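Local coordinates for peptidase S15/CocE/NonD (Thaumarchaeota archaeon SCGC AB-539-E09, PDB 4PF1), which is a serine aminopeptidase of the alpha/beta-hydrolase fold, probably cleaving residues from the N-terminal ends of peptides, at residues G190-F202 against A530-A542. Numbering follows the deposited sequence.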
loop_
_atom_site.group_PDB
_atom_site.type_symbol
_atom_site.label_atom_id
_atom_site.label_comp_id
_atom_site.label_asym_id
_atom_site.label_seq_id
_atom_site.Cartn_x
_atom_site.Cartn_y
_atom_site.Cartn_z
ATOM N N GLY A 190 -5.790 31.708 20.949
ATOM C CA GLY A 190 -4.558 30.929 20.949
ATOM C C GLY A 190 -4.120 30.418 22.307
ATOM O O GLY A 190 -3.260 29.541 22.383
ATOM N N TRP A 191 -4.708 30.956 23.387
ATOM C CA TRP A 191 -4.379 30.552 24.755
ATOM C C TRP A 191 -5.452 29.629 25.331
ATOM O O TRP A 191 -5.114 28.613 25.943
ATOM C CB TRP A 191 -4.204 31.787 25.651
ATOM C CG TRP A 191 -3.521 31.512 26.960
ATOM C CD1 TRP A 191 -2.214 31.752 27.266
ATOM C CD2 TRP A 191 -4.122 30.986 28.151
ATOM N NE1 TRP A 191 -1.962 31.403 28.571
ATOM C CE2 TRP A 191 -3.115 30.930 29.139
ATOM C CE3 TRP A 191 -5.417 30.544 28.479
ATOM C CZ2 TRP A 191 -3.364 30.469 30.436
ATOM C CZ3 TRP A 191 -5.656 30.072 29.758
ATOM C CH2 TRP A 191 -4.640 30.040 30.721
ATOM N N MET A 192 -6.744 30.005 25.183
ATOM C CA MET A 192 -7.854 29.232 25.745
ATOM C C MET A 192 -7.937 27.817 25.173
ATOM O O MET A 192 -8.073 26.871 25.946
ATOM C CB MET A 192 -9.200 29.956 25.577
ATOM C CG MET A 192 -9.482 30.987 26.671
ATOM S SD MET A 192 -9.427 30.352 28.379
ATOM C CE MET A 192 -10.778 29.167 28.338
ATOM N N GLY A 193 -7.839 27.668 23.853
ATOM C CA GLY A 193 -7.913 26.328 23.274
ATOM C C GLY A 193 -7.668 26.171 21.789
ATOM O O GLY A 193 -8.116 25.181 21.202
ATOM N N ASP A 194 -6.932 27.098 21.165
ATOM C CA ASP A 194 -6.668 26.938 19.744
ATOM C C ASP A 194 -5.222 26.431 19.479
ATOM O O ASP A 194 -4.931 25.287 19.819
ATOM C CB ASP A 194 -7.034 28.193 18.934
ATOM C CG ASP A 194 -8.538 28.352 18.693
ATOM O OD1 ASP A 194 -9.246 27.319 18.623
ATOM O OD2 ASP A 194 -9.001 29.504 18.562
ATOM N N ASP A 195 -4.346 27.239 18.860
ATOM C CA ASP A 195 -3.026 26.773 18.406
ATOM C C ASP A 195 -1.883 26.746 19.430
ATOM O O ASP A 195 -1.096 25.801 19.399
ATOM C CB ASP A 195 -2.558 27.596 17.203
ATOM C CG ASP A 195 -3.394 27.368 15.969
ATOM O OD1 ASP A 195 -3.293 26.273 15.380
ATOM O OD2 ASP A 195 -4.143 28.283 15.591
ATOM N N TRP A 196 -1.701 27.813 20.222
ATOM C CA TRP A 196 -0.519 27.948 21.086
ATOM C C TRP A 196 -0.667 27.264 22.452
ATOM O O TRP A 196 0.282 26.628 22.904
ATOM C CB TRP A 196 -0.125 29.431 21.252
ATOM C CG TRP A 196 -0.374 30.274 20.024
ATOM C CD1 TRP A 196 -1.170 31.377 19.938
ATOM C CD2 TRP A 196 0.115 30.025 18.694
ATOM N NE1 TRP A 196 -1.210 31.835 18.641
ATOM C CE2 TRP A 196 -0.433 31.019 17.854
ATOM C CE3 TRP A 196 0.953 29.046 18.128
ATOM C CZ2 TRP A 196 -0.119 31.103 16.493
ATOM C CZ3 TRP A 196 1.221 29.101 16.768
ATOM C CH2 TRP A 196 0.688 30.119 15.966
ATOM N N PHE A 197 -1.829 27.410 23.109
ATOM C CA PHE A 197 -2.106 26.783 24.408
ATOM C C PHE A 197 -3.531 26.229 24.459
ATOM O O PHE A 197 -4.416 26.745 23.775
ATOM C CB PHE A 197 -1.941 27.790 25.581
ATOM C CG PHE A 197 -0.641 28.547 25.728
ATOM C CD1 PHE A 197 -0.383 29.675 24.953
ATOM C CD2 PHE A 197 0.240 28.249 26.761
ATOM C CE1 PHE A 197 0.788 30.415 25.133
ATOM C CE2 PHE A 197 1.416 28.989 26.938
ATOM C CZ PHE A 197 1.680 30.068 26.125
ATOM N N HIS A 198 -3.757 25.219 25.323
ATOM C CA HIS A 198 -5.077 24.685 25.650
ATOM C C HIS A 198 -5.247 24.799 27.150
ATOM O O HIS A 198 -4.614 24.052 27.901
ATOM C CB HIS A 198 -5.258 23.234 25.165
ATOM C CG HIS A 198 -5.605 23.112 23.714
ATOM N ND1 HIS A 198 -6.427 22.105 23.257
ATOM C CD2 HIS A 198 -5.193 23.851 22.657
ATOM C CE1 HIS A 198 -6.491 22.260 21.946
ATOM N NE2 HIS A 198 -5.760 23.294 21.539
ATOM N N MET A 199 -6.012 25.820 27.590
ATOM C CA MET A 199 -6.262 26.141 29.005
ATOM C C MET A 199 -4.930 26.232 29.817
ATOM O O MET A 199 -4.832 25.711 30.932
ATOM C CB MET A 199 -7.260 25.142 29.635
ATOM C CG MET A 199 -8.696 25.370 29.181
ATOM S SD MET A 199 -9.858 24.085 29.717
ATOM C CE MET A 199 -9.587 22.836 28.440
ATOM N N GLY A 200 -3.928 26.888 29.223
ATOM C CA GLY A 200 -2.629 27.110 29.854
ATOM C C GLY A 200 -1.506 26.161 29.481
ATOM O O GLY A 200 -0.334 26.486 29.696
ATOM N N ALA A 201 -1.844 24.968 28.962
ATOM C CA ALA A 201 -0.847 23.971 28.570
ATOM C C ALA A 201 -0.259 24.335 27.205
ATOM O O ALA A 201 -0.986 24.387 26.217
ATOM C CB ALA A 201 -1.472 22.588 28.542
ATOM N N PHE A 202 1.054 24.634 27.168
ATOM C CA PHE A 202 1.761 25.096 25.970
ATOM C C PHE A 202 1.964 24.006 24.907
ATOM O O PHE A 202 2.543 22.956 25.194
ATOM C CB PHE A 202 3.119 25.710 26.350
ATOM C CG PHE A 202 3.887 26.326 25.197
ATOM C CD1 PHE A 202 3.277 27.237 24.338
ATOM C CD2 PHE A 202 5.229 26.027 24.997
ATOM C CE1 PHE A 202 3.990 27.813 23.281
ATOM C CE2 PHE A 202 5.945 26.618 23.950
ATOM C CZ PHE A 202 5.319 27.501 23.095
ATOM N N ALA A 530 -11.436 15.304 23.704
ATOM C CA ALA A 530 -10.396 15.318 24.724
ATOM C C ALA A 530 -9.704 16.668 24.820
ATOM O O ALA A 530 -9.506 17.338 23.805
ATOM C CB ALA A 530 -9.367 14.238 24.426
ATOM N N ASP A 531 -9.314 17.060 26.041
ATOM C CA ASP A 531 -8.558 18.289 26.256
ATOM C C ASP A 531 -7.713 18.213 27.523
ATOM O O ASP A 531 -7.768 17.224 28.258
ATOM C CB ASP A 531 -9.456 19.541 26.256
ATOM C CG ASP A 531 -8.868 20.665 25.410
ATOM O OD1 ASP A 531 -7.623 20.828 25.418
ATOM O OD2 ASP A 531 -9.642 21.347 24.711
ATOM N N ILE A 532 -6.890 19.245 27.743
ATOM C CA ILE A 532 -5.942 19.330 28.854
ATOM C C ILE A 532 -6.132 20.647 29.616
ATOM O O ILE A 532 -6.465 21.674 29.019
ATOM C CB ILE A 532 -4.480 19.174 28.305
ATOM C CG1 ILE A 532 -3.409 19.238 29.433
ATOM C CG2 ILE A 532 -4.186 20.174 27.168
ATOM C CD1 ILE A 532 -1.983 18.806 29.014
ATOM N N PHE A 533 -5.907 20.609 30.935
ATOM C CA PHE A 533 -5.989 21.787 31.784
ATOM C C PHE A 533 -4.698 21.923 32.589
ATOM O O PHE A 533 -4.301 20.977 33.271
ATOM C CB PHE A 533 -7.214 21.696 32.724
ATOM C CG PHE A 533 -7.567 22.986 33.436
ATOM C CD1 PHE A 533 -6.793 23.452 34.495
ATOM C CD2 PHE A 533 -8.701 23.706 33.082
ATOM C CE1 PHE A 533 -7.112 24.647 35.144
ATOM C CE2 PHE A 533 -9.034 24.886 33.749
ATOM C CZ PHE A 533 -8.235 25.354 34.772
ATOM N N ARG A 534 -4.050 23.100 32.527
ATOM C CA ARG A 534 -2.846 23.358 33.321
ATOM C C ARG A 534 -3.286 23.847 34.701
ATOM O O ARG A 534 -3.827 24.950 34.829
ATOM C CB ARG A 534 -1.904 24.351 32.618
ATOM C CG ARG A 534 -0.532 24.454 33.285
ATOM C CD ARG A 534 0.582 24.580 32.272
ATOM N NE ARG A 534 1.003 23.279 31.751
ATOM C CZ ARG A 534 1.937 23.117 30.819
ATOM N NH1 ARG A 534 2.543 24.171 30.285
ATOM N NH2 ARG A 534 2.265 21.901 30.403
ATOM N N GLY A 535 -3.109 22.974 35.697
ATOM C CA GLY A 535 -3.552 23.141 37.082
ATOM C C GLY A 535 -3.223 24.436 37.793
ATOM O O GLY A 535 -3.965 24.838 38.694
ATOM N N ARG A 536 -2.115 25.099 37.412
ATOM C CA ARG A 536 -1.705 26.374 38.019
ATOM C C ARG A 536 -2.748 27.502 37.752
ATOM O O ARG A 536 -2.739 28.516 38.452
ATOM C CB ARG A 536 -0.304 26.794 37.524
ATOM C CG ARG A 536 -0.264 27.185 36.045
ATOM C CD ARG A 536 1.110 27.055 35.421
ATOM N NE ARG A 536 1.959 28.218 35.680
ATOM C CZ ARG A 536 2.986 28.218 36.526
ATOM N NH1 ARG A 536 3.710 29.313 36.697
ATOM N NH2 ARG A 536 3.297 27.119 37.203
ATOM N N TYR A 537 -3.655 27.302 36.759
ATOM C CA TYR A 537 -4.691 28.280 36.401
ATOM C C TYR A 537 -6.096 27.826 36.875
ATOM O O TYR A 537 -7.104 28.260 36.311
ATOM C CB TYR A 537 -4.687 28.544 34.874
ATOM C CG TYR A 537 -3.317 28.862 34.317
ATOM C CD1 TYR A 537 -2.657 30.041 34.662
ATOM C CD2 TYR A 537 -2.674 27.985 33.450
ATOM C CE1 TYR A 537 -1.380 30.324 34.178
ATOM C CE2 TYR A 537 -1.403 28.263 32.948
ATOM C CZ TYR A 537 -0.760 29.435 33.314
ATOM O OH TYR A 537 0.499 29.701 32.834
ATOM N N ARG A 538 -6.152 27.001 37.946
ATOM C CA ARG A 538 -7.397 26.456 38.511
ATOM C C ARG A 538 -8.363 27.541 39.026
ATOM O O ARG A 538 -9.578 27.384 38.893
ATOM C CB ARG A 538 -7.079 25.479 39.660
ATOM C CG ARG A 538 -8.277 24.650 40.118
ATOM C CD ARG A 538 -7.989 23.873 41.393
ATOM N NE ARG A 538 -8.052 24.716 42.591
ATOM C CZ ARG A 538 -9.174 25.011 43.242
ATOM N NH1 ARG A 538 -10.342 24.553 42.808
ATOM N NH2 ARG A 538 -9.137 25.776 44.322
ATOM N N GLU A 539 -7.839 28.600 39.647
ATOM C CA GLU A 539 -8.683 29.631 40.248
ATOM C C GLU A 539 -8.685 30.925 39.445
ATOM O O GLU A 539 -9.609 31.727 39.584
ATOM C CB GLU A 539 -8.253 29.892 41.693
ATOM C CG GLU A 539 -8.519 28.704 42.599
ATOM C CD GLU A 539 -8.086 28.897 44.035
ATOM O OE1 GLU A 539 -8.846 29.526 44.805
ATOM O OE2 GLU A 539 -7.000 28.392 44.398
ATOM N N ASP A 540 -7.667 31.124 38.595
ATOM C CA ASP A 540 -7.555 32.303 37.745
ATOM C C ASP A 540 -6.703 31.976 36.528
ATOM O O ASP A 540 -5.545 31.578 36.681
ATOM C CB ASP A 540 -6.954 33.490 38.529
ATOM C CG ASP A 540 -7.198 34.863 37.917
ATOM O OD1 ASP A 540 -7.529 34.931 36.709
ATOM O OD2 ASP A 540 -7.030 35.871 38.638
ATOM N N PHE A 541 -7.272 32.133 35.317
ATOM C CA PHE A 541 -6.545 31.883 34.076
ATOM C C PHE A 541 -5.413 32.922 33.883
ATOM O O PHE A 541 -4.362 32.581 33.338
ATOM C CB PHE A 541 -7.502 31.879 32.866
ATOM C CG PHE A 541 -8.267 30.587 32.635
ATOM C CD1 PHE A 541 -7.595 29.378 32.466
ATOM C CD2 PHE A 541 -9.652 30.591 32.517
ATOM C CE1 PHE A 541 -8.298 28.193 32.214
ATOM C CE2 PHE A 541 -10.355 29.403 32.279
ATOM C CZ PHE A 541 -9.672 28.212 32.121
ATOM N N ALA A 542 -5.613 34.164 34.400
ATOM C CA ALA A 542 -4.660 35.277 34.304
ATOM C C ALA A 542 -3.505 35.192 35.322
ATOM O O ALA A 542 -2.444 35.771 35.077
ATOM C CB ALA A 542 -5.393 36.602 34.480
HETATM O O HOH W 1 -9.454 23.489 22.838
HETATM O O HOH W 2 1.036 28.510 30.554
#
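With its CG set opposite the carbonyl carbon (chi1 -81°), H198 turns its ring toward D531, while W191, whose CG lies anti to the backbone N (chi1 -165°), brings its six-membered ring against both Y537 and F541. H198 ND1 donates to D531 OD1 at 2.8 Å, in the imidazole plane and on the syn side of the carboxylate; the same oxygen takes the backbone N of I532 on its anti lone pair. H198 NE2 donates to D194 O. A water bridges G193 O and D531 OD2. An alanine in place of D531 would probably leave H198 ND1 without its acceptor. In the type I' turn 198-201, M199 O accepts from R534 N (3.2 Å). M199 SD packs 3.6 Å from F533 CD2, its CE against I532 O and D531 CG. W191 points its edge at the face of Y537, planes 72° apart, and its CZ3 lies 3.4 Å from F541 CD1; M192 SD sits over the F541 ring. R534 is salt-bridged within its own domain to D502 and D585. Hydrogen bonds, aromatic and sulfur contacts thus join the S15 catalytic region to the C-terminal non-catalytic domain; with both nitrogens donating, H198 is probably protonated, which would suit the buried D531 carboxylate.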